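Local atomic coordinates of catechol 2,3-dioxygenase (Pseudomonas sp. KL28, PDB entry 3HPY), a protein that probably catalyses the iron-dependent extradiol cleavage of catechol by molecular oxygen, giving 2-hydroxy-6-oxohexa-2,4-dienoate in aromatic hydrocarbon breakdown. Residues 198-203 and 271-276; 14-19 and 258-263; 78-83 and 104-109; 51-56 and 125-130. One frame throughout, in Å; residues are numbered along the deposited sequence.

Contact 1 of 4, residues 198-203 and 271-276; sequences HKVHDI and GGYHPY. With MCT (4-methylcatechol), chain J.
Val200 and Tyr273 make the close-fitting part of this contact between two loops. The CG1 methyl of Val200 stands over the middle of the tyrosine ring in a CH-pi contact, 3.8 Å from Val200 CG1 to the ring centroid of Tyr273 and only 1° off the ring normal. With Tyr273 CG set between its own backbone N and carbonyl carbon (chi1 47°), the ring lies close to its own backbone, and the same methyl also meets Tyr273 N at 3.6 Å, a buried amide with no partner in the model. A second CH-pi pair repeats the theme at His198, whose CB sits 3.9 Å from the centroid of the Tyr276 ring. The two side chains run side by side with planes 22° apart, yet the rings are slid so far that they barely overlap. Pro275 lies against the first loop, its CG 3.4 Å from Lys199 O, while its carbonyl O receives a CA-H...O contact from His198.

The looser side is wet. No direct hydrogen bond joins the segments; one water links His198 O (2.9 Å) to His274 ND1, and another links Val200 N to Tyr273 O. Beyond the packed residues, His201 NE2 makes a weak 3.2 Å hydrogen bond to O4 of 4-methylcatechol and belongs to its pocket. His198 stacks on His198 of the second subunit, while Tyr273 and Pro275 rest on Val178 of strand 176-182 and Ile203 leads into strand 203-207, packed against strand 151-159.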
loop_
_atom_site.group_PDB
_atom_site.type_symbol
_atom_site.label_atom_id
_atom_site.label_comp_id
_atom_site.label_asym_id
_atom_site.label_seq_id
_atom_site.Cartn_x
_atom_site.Cartn_y
_atom_site.Cartn_z
ATOM N N HIS C 198 -1.695 18.873 15.921
ATOM C CA HIS C 198 -2.609 18.712 14.790
ATOM C C HIS C 198 -2.823 17.229 14.452
ATOM O O HIS C 198 -3.208 16.866 13.334
ATOM C CB HIS C 198 -2.189 19.520 13.538
ATOM C CG HIS C 198 -0.848 19.164 12.980
ATOM N ND1 HIS C 198 0.271 19.942 13.184
ATOM C CD2 HIS C 198 -0.442 18.114 12.227
ATOM C CE1 HIS C 198 1.309 19.389 12.583
ATOM N NE2 HIS C 198 0.904 18.277 11.996
ATOM N N LYS C 199 -2.584 16.373 15.443
ATOM C CA LYS C 199 -2.807 14.935 15.294
ATOM C C LYS C 199 -4.274 14.707 15.688
ATOM O O LYS C 199 -4.853 15.515 16.420
ATOM C CB LYS C 199 -1.898 14.135 16.244
ATOM C CG LYS C 199 -0.412 14.178 15.926
ATOM C CD LYS C 199 0.443 13.677 17.088
ATOM C CE LYS C 199 0.078 12.259 17.498
ATOM N NZ LYS C 199 0.746 11.837 18.752
ATOM N N VAL C 200 -4.878 13.624 15.205
ATOM C CA VAL C 200 -6.270 13.310 15.539
ATOM C C VAL C 200 -6.458 13.234 17.055
ATOM O O VAL C 200 -7.529 13.548 17.567
ATOM C CB VAL C 200 -6.728 11.985 14.892
ATOM C CG1 VAL C 200 -7.296 12.256 13.516
ATOM C CG2 VAL C 200 -5.560 11.014 14.799
ATOM N N HIS C 201 -5.421 12.800 17.765
ATOM C CA HIS C 201 -5.445 12.765 19.229
ATOM C C HIS C 201 -4.131 12.315 19.851
ATOM O O HIS C 201 -3.415 11.460 19.315
ATOM C CB HIS C 201 -6.575 11.880 19.751
ATOM C CG HIS C 201 -6.377 10.424 19.479
ATOM N ND1 HIS C 201 -5.917 9.954 18.269
ATOM C CD2 HIS C 201 -6.621 9.332 20.241
ATOM C CE1 HIS C 201 -5.887 8.634 18.295
ATOM N NE2 HIS C 201 -6.311 8.230 19.480
ATOM N N ASP C 202 -3.812 12.911 20.990
ATOM C CA ASP C 202 -2.605 12.559 21.711
ATOM C C ASP C 202 -2.999 11.687 22.896
ATOM O O ASP C 202 -2.166 10.983 23.469
ATOM C CB ASP C 202 -1.890 13.830 22.167
ATOM C CG ASP C 202 -1.245 14.571 21.004
ATOM O OD1 ASP C 202 -0.128 14.186 20.597
ATOM O OD2 ASP C 202 -1.878 15.516 20.486
ATOM N N ILE C 203 -4.284 11.724 23.239
ATOM C CA ILE C 203 -4.802 10.940 24.349
ATOM C C ILE C 203 -6.327 10.892 24.293
ATOM O O ILE C 203 -6.969 11.813 23.768
ATOM C CB ILE C 203 -4.338 11.539 25.708
ATOM C CG1 ILE C 203 -4.626 10.557 26.848
ATOM C CG2 ILE C 203 -5.034 12.871 25.955
ATOM C CD1 ILE C 203 -3.920 10.918 28.159
ATOM N N GLY C 271 -2.659 6.608 10.033
ATOM C CA GLY C 271 -3.726 7.329 9.356
ATOM C C GLY C 271 -4.498 8.319 10.215
ATOM O O GLY C 271 -4.124 8.611 11.351
ATOM N N GLY C 272 -5.588 8.831 9.659
ATOM C CA GLY C 272 -6.398 9.794 10.372
ATOM C C GLY C 272 -6.259 11.118 9.668
ATOM O O GLY C 272 -5.356 11.287 8.849
ATOM N N TYR C 273 -7.148 12.057 9.970
ATOM C CA TYR C 273 -7.089 13.360 9.331
ATOM C C TYR C 273 -6.166 14.304 10.078
ATOM O O TYR C 273 -5.402 13.878 10.941
ATOM C CB TYR C 273 -8.494 13.948 9.185
ATOM C CG TYR C 273 -9.353 13.881 10.423
ATOM C CD1 TYR C 273 -9.393 14.945 11.330
ATOM C CD2 TYR C 273 -10.122 12.748 10.698
ATOM C CE1 TYR C 273 -10.175 14.881 12.481
ATOM C CE2 TYR C 273 -10.910 12.673 11.845
ATOM C CZ TYR C 273 -10.930 13.745 12.732
ATOM O OH TYR C 273 -11.694 13.682 13.878
ATOM N N HIS C 274 -6.254 15.592 9.760
ATOM C CA HIS C 274 -5.358 16.560 10.364
ATOM C C HIS C 274 -6.069 17.736 10.987
ATOM O O HIS C 274 -6.144 18.811 10.399
ATOM C CB HIS C 274 -4.379 17.038 9.295
ATOM C CG HIS C 274 -3.661 15.918 8.615
ATOM N ND1 HIS C 274 -2.685 15.175 9.241
ATOM C CD2 HIS C 274 -3.831 15.362 7.391
ATOM C CE1 HIS C 274 -2.283 14.210 8.433
ATOM N NE2 HIS C 274 -2.965 14.300 7.306
ATOM N N PRO C 275 -6.596 17.551 12.199
ATOM C CA PRO C 275 -7.298 18.655 12.849
ATOM C C PRO C 275 -6.383 19.729 13.414
ATOM O O PRO C 275 -5.227 19.476 13.754
ATOM C CB PRO C 275 -8.111 17.953 13.928
ATOM C CG PRO C 275 -7.224 16.815 14.320
ATOM C CD PRO C 275 -6.708 16.308 12.988
ATOM N N TYR C 276 -6.917 20.940 13.495
ATOM C CA TYR C 276 -6.192 22.072 14.043
ATOM C C TYR C 276 -7.082 22.633 15.165
ATOM O O TYR C 276 -8.278 22.345 15.218
ATOM C CB TYR C 276 -5.920 23.103 12.933
ATOM C CG TYR C 276 -4.750 22.731 12.018
ATOM C CD1 TYR C 276 -3.450 23.144 12.321
ATOM C CD2 TYR C 276 -4.929 21.889 10.900
ATOM C CE1 TYR C 276 -2.350 22.727 11.551
ATOM C CE2 TYR C 276 -3.828 21.467 10.114
ATOM C CZ TYR C 276 -2.539 21.889 10.458
ATOM O OH TYR C 276 -1.421 21.458 9.766
HETATM C C1 MCT J . -10.691 4.537 18.929
HETATM C C2 MCT J . -9.806 3.921 19.829
HETATM C C3 MCT J . -8.416 4.132 19.681
HETATM O O3 MCT J . -7.570 3.545 20.533
HETATM C C4 MCT J . -7.909 4.960 18.643
HETATM O O4 MCT J . -6.565 5.149 18.520
HETATM C C5 MCT J . -8.807 5.584 17.734
HETATM C C6 MCT J . -10.199 5.366 17.889
HETATM C C MCT J . -12.164 4.316 19.072
HETATM O O HOH W 1 -1.497 15.312 11.607
HETATM O O HOH W 2 -3.208 12.848 12.755
#

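Contact 2 of 4, residues 14-19 and 258-263; sequences VRVLNL and AWDPSG
Val16 and Ser262 are the closest backbone pair, 5.4 Å between their CA atoms, where the end of strand 9-16 meets the turn that follows strand 254-259. That turn is a type I beta turn closed by Gly263 N to Asp260 O (2.6 Å), and an Asx turn is built into it: Ser262 N donates to Asp260 OD1 at 3.2 Å, from 66° out of the carboxylate plane. On the other segment the chain leaves its strand and reaches Asn18, the N-cap of helix 19-29; Asn18 OD1 accepts from Glu21 N.

Ser262 carries the contact. With OG beside its own backbone N (chi1 -55°), the hydroxyl accepts from Leu17 N at 2.9 Å, the angle at hydrogen being a bent 142°. The same oxygen presses on Val16 CB at 3.1 Å, and Ser262 CB meets Leu17 CG at 3.7 Å. A water lies 2.8 Å from Ser262 OG and donates to Asn18 O, extending the link toward the helix start. Asp260 OD2 touches Val16 CG1 and is bonded to Tyr26 OH, while OD1 also receives Asn264 N.

Ser262 OG thus gives the one direct hydrogen bond between these segments from the N-terminal and C-terminal halves of the chain, satisfying an amide at a strand end. The two backbone N-H groups on Asp260 OD1 and the Tyr26 hydroxyl at OD2 would probably favour the ionised carboxylate and hold the turn in shape.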
loop_
_atom_site.group_PDB
_atom_site.type_symbol
_atom_site.label_atom_id
_atom_site.label_comp_id
_atom_site.label_asym_id
_atom_site.label_seq_id
_atom_site.Cartn_x
_atom_site.Cartn_y
_atom_site.Cartn_z
ATOM N N VAL C 14 4.404 1.251 32.268
ATOM C CA VAL C 14 3.518 0.096 32.362
ATOM C C VAL C 14 4.204 -1.045 33.114
ATOM O O VAL C 14 5.414 -1.252 32.996
ATOM C CB VAL C 14 3.107 -0.393 30.941
ATOM C CG1 VAL C 14 2.247 -1.649 31.035
ATOM C CG2 VAL C 14 2.342 0.702 30.219
ATOM N N ARG C 15 3.414 -1.778 33.885
ATOM C CA ARG C 15 3.918 -2.893 34.673
ATOM C C ARG C 15 3.542 -4.246 34.070
ATOM O O ARG C 15 2.416 -4.450 33.639
ATOM C CB ARG C 15 3.380 -2.780 36.099
ATOM C CG ARG C 15 1.945 -2.270 36.190
ATOM C CD ARG C 15 1.466 -2.287 37.635
ATOM N NE ARG C 15 0.017 -2.145 37.762
ATOM C CZ ARG C 15 -0.632 -0.986 37.763
ATOM N NH1 ARG C 15 0.030 0.159 37.649
ATOM N NH2 ARG C 15 -1.954 -0.975 37.877
ATOM N N VAL C 16 4.500 -5.162 34.028
ATOM C CA VAL C 16 4.257 -6.492 33.486
ATOM C C VAL C 16 4.495 -7.545 34.570
ATOM O O VAL C 16 5.288 -7.335 35.488
ATOM C CB VAL C 16 5.181 -6.793 32.284
ATOM C CG1 VAL C 16 4.774 -5.951 31.082
ATOM C CG2 VAL C 16 6.617 -6.511 32.658
ATOM N N LEU C 17 3.797 -8.670 34.461
ATOM C CA LEU C 17 3.922 -9.761 35.424
ATOM C C LEU C 17 5.301 -10.425 35.346
ATOM O O LEU C 17 5.873 -10.802 36.371
ATOM C CB LEU C 17 2.840 -10.807 35.164
ATOM C CG LEU C 17 1.408 -10.291 34.971
ATOM C CD1 LEU C 17 0.499 -11.432 34.530
ATOM C CD2 LEU C 17 0.906 -9.672 36.262
ATOM N N ASN C 18 5.821 -10.584 34.129
ATOM C CA ASN C 18 7.133 -11.194 33.929
ATOM C C ASN C 18 8.015 -10.250 33.127
ATOM O O ASN C 18 7.849 -10.092 31.916
ATOM C CB ASN C 18 7.007 -12.529 33.188
ATOM C CG ASN C 18 8.318 -13.304 33.151
ATOM O OD1 ASN C 18 9.357 -12.793 32.722
ATOM N ND2 ASN C 18 8.272 -14.550 33.599
ATOM N N LEU C 19 8.963 -9.630 33.816
ATOM C CA LEU C 19 9.872 -8.683 33.188
ATOM C C LEU C 19 10.613 -9.291 32.002
ATOM O O LEU C 19 10.644 -8.704 30.920
ATOM C CB LEU C 19 10.879 -8.175 34.219
ATOM C CG LEU C 19 11.090 -6.663 34.285
ATOM C CD1 LEU C 19 12.147 -6.350 35.334
ATOM C CD2 LEU C 19 11.513 -6.137 32.935
ATOM N N ALA C 258 -3.930 -5.822 20.181
ATOM C CA ALA C 258 -3.325 -7.067 20.613
ATOM C C ALA C 258 -3.006 -6.970 22.088
ATOM O O ALA C 258 -3.130 -5.900 22.686
ATOM C CB ALA C 258 -2.057 -7.336 19.821
ATOM N N TRP C 259 -2.592 -8.085 22.682
ATOM C CA TRP C 259 -2.260 -8.079 24.097
ATOM C C TRP C 259 -0.817 -8.425 24.326
ATOM O O TRP C 259 -0.238 -9.233 23.600
ATOM C CB TRP C 259 -3.130 -9.081 24.860
ATOM C CG TRP C 259 -4.451 -8.538 25.201
ATOM C CD1 TRP C 259 -4.722 -7.549 26.105
ATOM C CD2 TRP C 259 -5.699 -8.899 24.607
ATOM N NE1 TRP C 259 -6.069 -7.272 26.108
ATOM C CE2 TRP C 259 -6.690 -8.086 25.196
ATOM C CE3 TRP C 259 -6.077 -9.834 23.633
ATOM C CZ2 TRP C 259 -8.037 -8.175 24.841
ATOM C CZ3 TRP C 259 -7.416 -9.927 23.282
ATOM C CH2 TRP C 259 -8.381 -9.101 23.885
ATOM N N ASP C 260 -0.206 -7.814 25.327
ATOM C CA ASP C 260 1.157 -8.193 25.572
ATOM C C ASP C 260 1.108 -9.371 26.561
ATOM O O ASP C 260 0.065 -9.659 27.153
ATOM C CB ASP C 260 1.991 -6.972 26.011
ATOM C CG ASP C 260 1.929 -6.683 27.491
ATOM O OD1 ASP C 260 0.982 -7.129 28.177
ATOM O OD2 ASP C 260 2.851 -5.975 27.962
ATOM N N PRO C 261 2.218 -10.106 26.697
ATOM C CA PRO C 261 2.366 -11.278 27.575
ATOM C C PRO C 261 1.744 -11.200 28.973
ATOM O O PRO C 261 1.430 -12.231 29.570
ATOM C CB PRO C 261 3.877 -11.482 27.626
ATOM C CG PRO C 261 4.328 -10.974 26.292
ATOM C CD PRO C 261 3.512 -9.726 26.107
ATOM N N SER C 262 1.572 -9.989 29.495
ATOM C CA SER C 262 0.981 -9.807 30.820
ATOM C C SER C 262 -0.481 -9.384 30.718
ATOM O O SER C 262 -1.154 -9.228 31.729
ATOM C CB SER C 262 1.742 -8.737 31.612
ATOM O OG SER C 262 3.121 -9.032 31.699
ATOM N N GLY C 263 -0.975 -9.187 29.502
ATOM C CA GLY C 263 -2.359 -8.774 29.351
ATOM C C GLY C 263 -2.555 -7.283 29.108
ATOM O O GLY C 263 -3.682 -6.795 29.060
HETATM O O HOH W 3 5.523 -9.946 30.706
#

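Contact 3 of 4, residues 78-83 and 104-109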
loop_
_atom_site.group_PDB
_atom_site.type_symbol
_atom_site.label_atom_id
_atom_site.label_comp_id
_atom_site.label_asym_id
_atom_site.label_seq_id
_atom_site.Cartn_x
_atom_site.Cartn_y
_atom_site.Cartn_z
ATOM N N THR C 78 7.836 26.568 30.461
ATOM C CA THR C 78 6.478 26.102 30.219
ATOM C C THR C 78 6.071 25.166 31.350
ATOM O O THR C 78 4.952 25.242 31.865
ATOM C CB THR C 78 6.390 25.343 28.883
ATOM O OG1 THR C 78 6.998 26.138 27.854
ATOM C CG2 THR C 78 4.933 25.069 28.510
ATOM N N LEU C 79 6.998 24.289 31.732
ATOM C CA LEU C 79 6.764 23.321 32.797
ATOM C C LEU C 79 6.294 24.031 34.066
ATOM O O LEU C 79 5.231 23.715 34.605
ATOM C CB LEU C 79 8.044 22.535 33.084
ATOM C CG LEU C 79 7.921 21.303 33.983
ATOM C CD1 LEU C 79 6.977 20.301 33.331
ATOM C CD2 LEU C 79 9.294 20.668 34.203
ATOM N N GLU C 80 7.087 24.994 34.533
ATOM C CA GLU C 80 6.748 25.753 35.737
ATOM C C GLU C 80 5.380 26.394 35.549
ATOM O O GLU C 80 4.517 26.339 36.424
ATOM C CB GLU C 80 7.785 26.849 35.986
ATOM C CG GLU C 80 9.214 26.355 36.137
ATOM C CD GLU C 80 9.368 25.355 37.265
ATOM O OE1 GLU C 80 8.524 25.372 38.190
ATOM O OE2 GLU C 80 10.334 24.562 37.233
ATOM N N LYS C 81 5.200 27.004 34.387
ATOM C CA LYS C 81 3.961 27.681 34.031
ATOM C C LYS C 81 2.749 26.755 34.201
ATOM O O LYS C 81 1.752 27.125 34.829
ATOM C CB LYS C 81 4.085 28.169 32.589
ATOM C CG LYS C 81 3.173 29.310 32.215
ATOM C CD LYS C 81 1.823 28.822 31.751
ATOM C CE LYS C 81 1.001 29.983 31.210
ATOM N NZ LYS C 81 -0.350 29.541 30.759
ATOM N N LEU C 82 2.839 25.546 33.655
ATOM C CA LEU C 82 1.744 24.591 33.760
ATOM C C LEU C 82 1.541 24.062 35.182
ATOM O O LEU C 82 0.405 23.893 35.627
ATOM C CB LEU C 82 1.966 23.446 32.770
ATOM C CG LEU C 82 1.808 23.976 31.343
ATOM C CD1 LEU C 82 2.396 22.998 30.339
ATOM C CD2 LEU C 82 0.332 24.232 31.073
ATOM N N ASP C 83 2.632 23.804 35.896
ATOM C CA ASP C 83 2.513 23.339 37.276
ATOM C C ASP C 83 1.653 24.375 38.014
ATOM O O ASP C 83 0.690 24.020 38.690
ATOM C CB ASP C 83 3.907 23.229 37.920
ATOM C CG ASP C 83 3.876 22.628 39.331
ATOM O OD1 ASP C 83 4.913 22.720 40.019
ATOM O OD2 ASP C 83 2.841 22.063 39.750
ATOM N N THR C 104 16.257 11.391 32.482
ATOM C CA THR C 104 15.105 12.281 32.563
ATOM C C THR C 104 15.223 13.406 33.591
ATOM O O THR C 104 15.837 13.248 34.658
ATOM C CB THR C 104 13.841 11.489 32.887
ATOM O OG1 THR C 104 13.804 10.318 32.065
ATOM C CG2 THR C 104 12.595 12.337 32.631
ATOM N N GLY C 105 14.607 14.539 33.257
ATOM C CA GLY C 105 14.619 15.691 34.131
ATOM C C GLY C 105 13.465 15.603 35.097
ATOM O O GLY C 105 12.676 14.660 35.057
ATOM N N GLU C 106 13.356 16.581 35.979
ATOM C CA GLU C 106 12.281 16.562 36.941
ATOM C C GLU C 106 10.970 16.722 36.190
ATOM O O GLU C 106 10.924 17.359 35.138
ATOM C CB GLU C 106 12.468 17.689 37.932
ATOM C CG GLU C 106 12.447 19.015 37.266
ATOM C CD GLU C 106 12.511 20.151 38.249
ATOM O OE1 GLU C 106 12.386 21.304 37.796
ATOM O OE2 GLU C 106 12.685 19.903 39.465
ATOM N N ARG C 107 9.913 16.134 36.741
ATOM C CA ARG C 107 8.595 16.175 36.126
ATOM C C ARG C 107 7.507 16.504 37.142
ATOM O O ARG C 107 7.638 16.209 38.331
ATOM C CB ARG C 107 8.284 14.821 35.489
ATOM C CG ARG C 107 9.478 13.872 35.436
ATOM C CD ARG C 107 9.071 12.470 35.841
ATOM N NE ARG C 107 10.194 11.733 36.414
ATOM C CZ ARG C 107 10.103 10.515 36.944
ATOM N NH1 ARG C 107 8.935 9.879 36.972
ATOM N NH2 ARG C 107 11.184 9.941 37.456
ATOM N N VAL C 108 6.427 17.106 36.659
ATOM C CA VAL C 108 5.302 17.475 37.506
ATOM C C VAL C 108 4.250 16.385 37.354
ATOM O O VAL C 108 3.804 16.113 36.240
ATOM C CB VAL C 108 4.700 18.818 37.056
ATOM C CG1 VAL C 108 3.676 19.296 38.060
ATOM C CG2 VAL C 108 5.802 19.845 36.882
ATOM N N ARG C 109 3.869 15.748 38.462
ATOM C CA ARG C 109 2.869 14.688 38.407
ATOM C C ARG C 109 1.636 15.032 39.226
ATOM O O ARG C 109 1.740 15.595 40.311
ATOM C CB ARG C 109 3.449 13.360 38.908
ATOM C CG ARG C 109 2.517 12.167 38.698
ATOM C CD ARG C 109 3.002 10.924 39.436
ATOM N NE ARG C 109 4.318 10.466 38.990
ATOM C CZ ARG C 109 4.974 9.451 39.543
ATOM N NH1 ARG C 109 4.438 8.788 40.559
ATOM N NH2 ARG C 109 6.167 9.094 39.081
#
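The carboxylates of Glu80 and Glu106 are the flat groups that approach across this helix-strand contact. Their side chains cross at about a right angle and their planes stand 58° apart, with Glu80 OE2 3.9 Å from Glu106 OE1. The Asp83 carboxylate is met by a methyl instead, Val108 CG1 lying 3.3 Å from Asp83 OD2. The Arg109 guanidinium has Arg107 NH1 in its plane at the edge and makes a cation-pi contact with Phe68; both arginines are salt-bridged to Glu119 OE2, a shared partner that probably lets them lie side by side.

Val108 is the wedge. Its CA is 6.5 Å from that of Asp83, and its two methyls divide the work: CG1, anti to the backbone N (chi1 -171°), goes to the aspartate, CG2 chiefly to Leu79, meeting CD1 at 3.8 Å. The leucine and valine side chains run antiparallel, flank against flank, and the second leucine branch, CD2, rests on Glu106 O at 3.8 Å. Glu80 bends at chi2 (-58°), returning its carboxylate toward the strand although its CB points away.

Here a helix of the N-terminal VOC module packs on its beta sheet, Leu79 also reaching Val73 of strand 65-73 and Leu120 of strand 117-121, next to 107-111. Three acids would seem ill-matched, but Arg95 of strand 93-96 forms salt bridges with Glu80 and Asp83 and a long, weak ion pair with Glu106, while Thr93 OG1 bonds Asp83 OD2. The chemistry implies an apolar centre of leucine and valine with an acidic border whose repulsion Arg95 probably lessens.

Contact 4 of 4, residues 51-56 and 125-130; sequences RDHSCY and TCVGNG
Arg51 and Val127 meet through the backbone, for Arg51 O takes two hydrogen bonds. Val127 N comes in at 2.7 Å, nearly in line with the carbonyl bond (171°), whereas Gly128 N, at 2.9 Å, approaches in the carbonyl plane on a lone pair (131°). Two residues on, His53 N donates to Thr125 O at 2.8 Å. Around these bonds the side chains pack lightly: Val127 CG2 touches His53 CA at 3.7 Å and lies at the edge of the imidazole, near its plane. Cys126 SG, turned anti to its backbone N (chi1 168°), comes alongside Arg51 CB at 4.1 Å.

The pattern is a single antiparallel beta bridge, with Asp52 and Cys126 as its non-hydrogen-bonded pair, CA atoms 4.3 Å apart. It joins the loop before strand 56-60 to the long loop between strands 117-121 and 151-159. The backbone angles of Gly128 would push a CB against the preceding carbonyl O, which suits glycine.

Further out, Asp52 OD2 is salt-bridged to Arg8 and Lys72, which hold its carboxylate, and Thr125 OG1 is bonded to Glu103. The extended Arg51 chain reaches outward, where its NH1 bonds Glu280 O of the second subunit.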
loop_
_atom_site.group_PDB
_atom_site.type_symbol
_atom_site.label_atom_id
_atom_site.label_comp_id
_atom_site.label_asym_id
_atom_site.label_seq_id
_atom_site.Cartn_x
_atom_site.Cartn_y
_atom_site.Cartn_z
ATOM N N ARG C 51 13.524 10.609 18.931
ATOM C CA ARG C 51 14.874 11.069 19.233
ATOM C C ARG C 51 15.218 11.034 20.719
ATOM O O ARG C 51 16.393 10.940 21.085
ATOM C CB ARG C 51 15.078 12.490 18.681
ATOM C CG ARG C 51 14.749 12.586 17.201
ATOM C CD ARG C 51 15.328 13.822 16.550
ATOM N NE ARG C 51 14.890 13.912 15.161
ATOM C CZ ARG C 51 15.230 14.889 14.330
ATOM N NH1 ARG C 51 16.020 15.872 14.743
ATOM N NH2 ARG C 51 14.775 14.882 13.088
ATOM N N ASP C 52 14.194 11.080 21.567
ATOM C CA ASP C 52 14.400 11.072 23.012
ATOM C C ASP C 52 14.662 9.688 23.605
ATOM O O ASP C 52 14.203 8.672 23.078
ATOM C CB ASP C 52 13.217 11.758 23.704
ATOM C CG ASP C 52 13.256 13.280 23.551
ATOM O OD1 ASP C 52 14.292 13.803 23.071
ATOM O OD2 ASP C 52 12.269 13.952 23.918
ATOM N N HIS C 53 15.411 9.664 24.707
ATOM C CA HIS C 53 15.810 8.429 25.386
ATOM C C HIS C 53 14.783 7.309 25.542
ATOM O O HIS C 53 15.096 6.139 25.302
ATOM C CB HIS C 53 16.382 8.764 26.766
ATOM C CG HIS C 53 16.864 7.569 27.530
ATOM N ND1 HIS C 53 16.060 6.863 28.400
ATOM C CD2 HIS C 53 18.077 6.969 27.572
ATOM C CE1 HIS C 53 16.758 5.887 28.949
ATOM N NE2 HIS C 53 17.987 5.929 28.464
ATOM N N SER C 54 13.568 7.657 25.940
ATOM C CA SER C 54 12.542 6.648 26.158
ATOM C C SER C 54 11.133 7.191 25.984
ATOM O O SER C 54 10.908 8.395 26.094
ATOM C CB SER C 54 12.663 6.113 27.583
ATOM O OG SER C 54 12.305 7.136 28.506
ATOM N N CYS C 55 10.193 6.278 25.732
ATOM C CA CYS C 55 8.773 6.590 25.570
ATOM C C CYS C 55 7.944 5.448 26.196
ATOM O O CYS C 55 6.740 5.572 26.409
ATOM C CB CYS C 55 8.410 6.719 24.092
ATOM S SG CYS C 55 8.249 5.130 23.226
ATOM N N TYR C 56 8.607 4.335 26.492
ATOM C CA TYR C 56 7.930 3.187 27.089
ATOM C C TYR C 56 8.857 2.506 28.091
ATOM O O TYR C 56 9.994 2.139 27.759
ATOM C CB TYR C 56 7.531 2.180 26.010
ATOM C CG TYR C 56 6.366 1.297 26.398
ATOM C CD1 TYR C 56 5.054 1.760 26.301
ATOM C CD2 TYR C 56 6.570 -0.013 26.845
ATOM C CE1 TYR C 56 3.970 0.941 26.628
ATOM C CE2 TYR C 56 5.491 -0.842 27.177
ATOM C CZ TYR C 56 4.195 -0.356 27.060
ATOM O OH TYR C 56 3.126 -1.178 27.343
ATOM N N THR C 125 17.107 13.354 27.766
ATOM C CA THR C 125 18.223 13.232 26.842
ATOM C C THR C 125 17.841 12.795 25.432
ATOM O O THR C 125 17.055 11.866 25.247
ATOM C CB THR C 125 19.272 12.248 27.397
ATOM O OG1 THR C 125 19.686 12.682 28.697
ATOM C CG2 THR C 125 20.484 12.180 26.482
ATOM N N CYS C 126 18.406 13.487 24.446
ATOM C CA CYS C 126 18.184 13.192 23.037
ATOM C C CYS C 126 19.267 12.229 22.579
ATOM O O CYS C 126 20.445 12.594 22.546
ATOM C CB CYS C 126 18.263 14.475 22.201
ATOM S SG CYS C 126 18.360 14.191 20.400
ATOM N N VAL C 127 18.871 11.007 22.225
ATOM C CA VAL C 127 19.824 9.988 21.782
ATOM C C VAL C 127 19.853 9.855 20.262
ATOM O O VAL C 127 20.786 9.267 19.705
ATOM C CB VAL C 127 19.482 8.602 22.384
ATOM C CG1 VAL C 127 20.658 7.636 22.198
ATOM C CG2 VAL C 127 19.145 8.749 23.859
ATOM N N GLY C 128 18.838 10.407 19.595
ATOM C CA GLY C 128 18.763 10.328 18.144
ATOM C C GLY C 128 17.981 9.099 17.710
ATOM O O GLY C 128 17.602 8.297 18.557
ATOM N N ASN C 129 17.744 8.951 16.405
ATOM C CA ASN C 129 16.991 7.813 15.868
ATOM C C ASN C 129 17.870 6.748 15.196
ATOM O O ASN C 129 17.397 5.992 14.345
ATOM C CB ASN C 129 15.943 8.291 14.853
ATOM C CG ASN C 129 16.566 8.958 13.637
ATOM O OD1 ASN C 129 15.890 9.188 12.626
ATOM N ND2 ASN C 129 17.849 9.279 13.726
ATOM N N GLY C 130 19.143 6.696 15.568
ATOM C CA GLY C 130 20.033 5.697 14.994
ATOM C C GLY C 130 20.505 6.002 13.586
ATOM O O GLY C 130 21.334 5.275 13.045
#

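Overall arrangement
Along the chain, contact 3 closes within the span bridged by contact 4, and both fall within the span of contact 2, whose segments alternate with those of contact 1. Contact 3 lies in the N-terminal module, contact 1 in the C-terminal one with the ligand; contact 4 ties a loop of the first sheet to the loop leading to the second, and contact 2 joins the modules. Contacts 1 and 2 lie on opposite sides of the chain's centre, 28 Å between centres. Contacts 2 and 3 share the eight-stranded sheet, while contacts 2 and 4 touch, Val14 CG2 being 3.5 Å from Tyr56 OH. Contacts 1 and 4, centres 23 Å apart, both touch the second subunit.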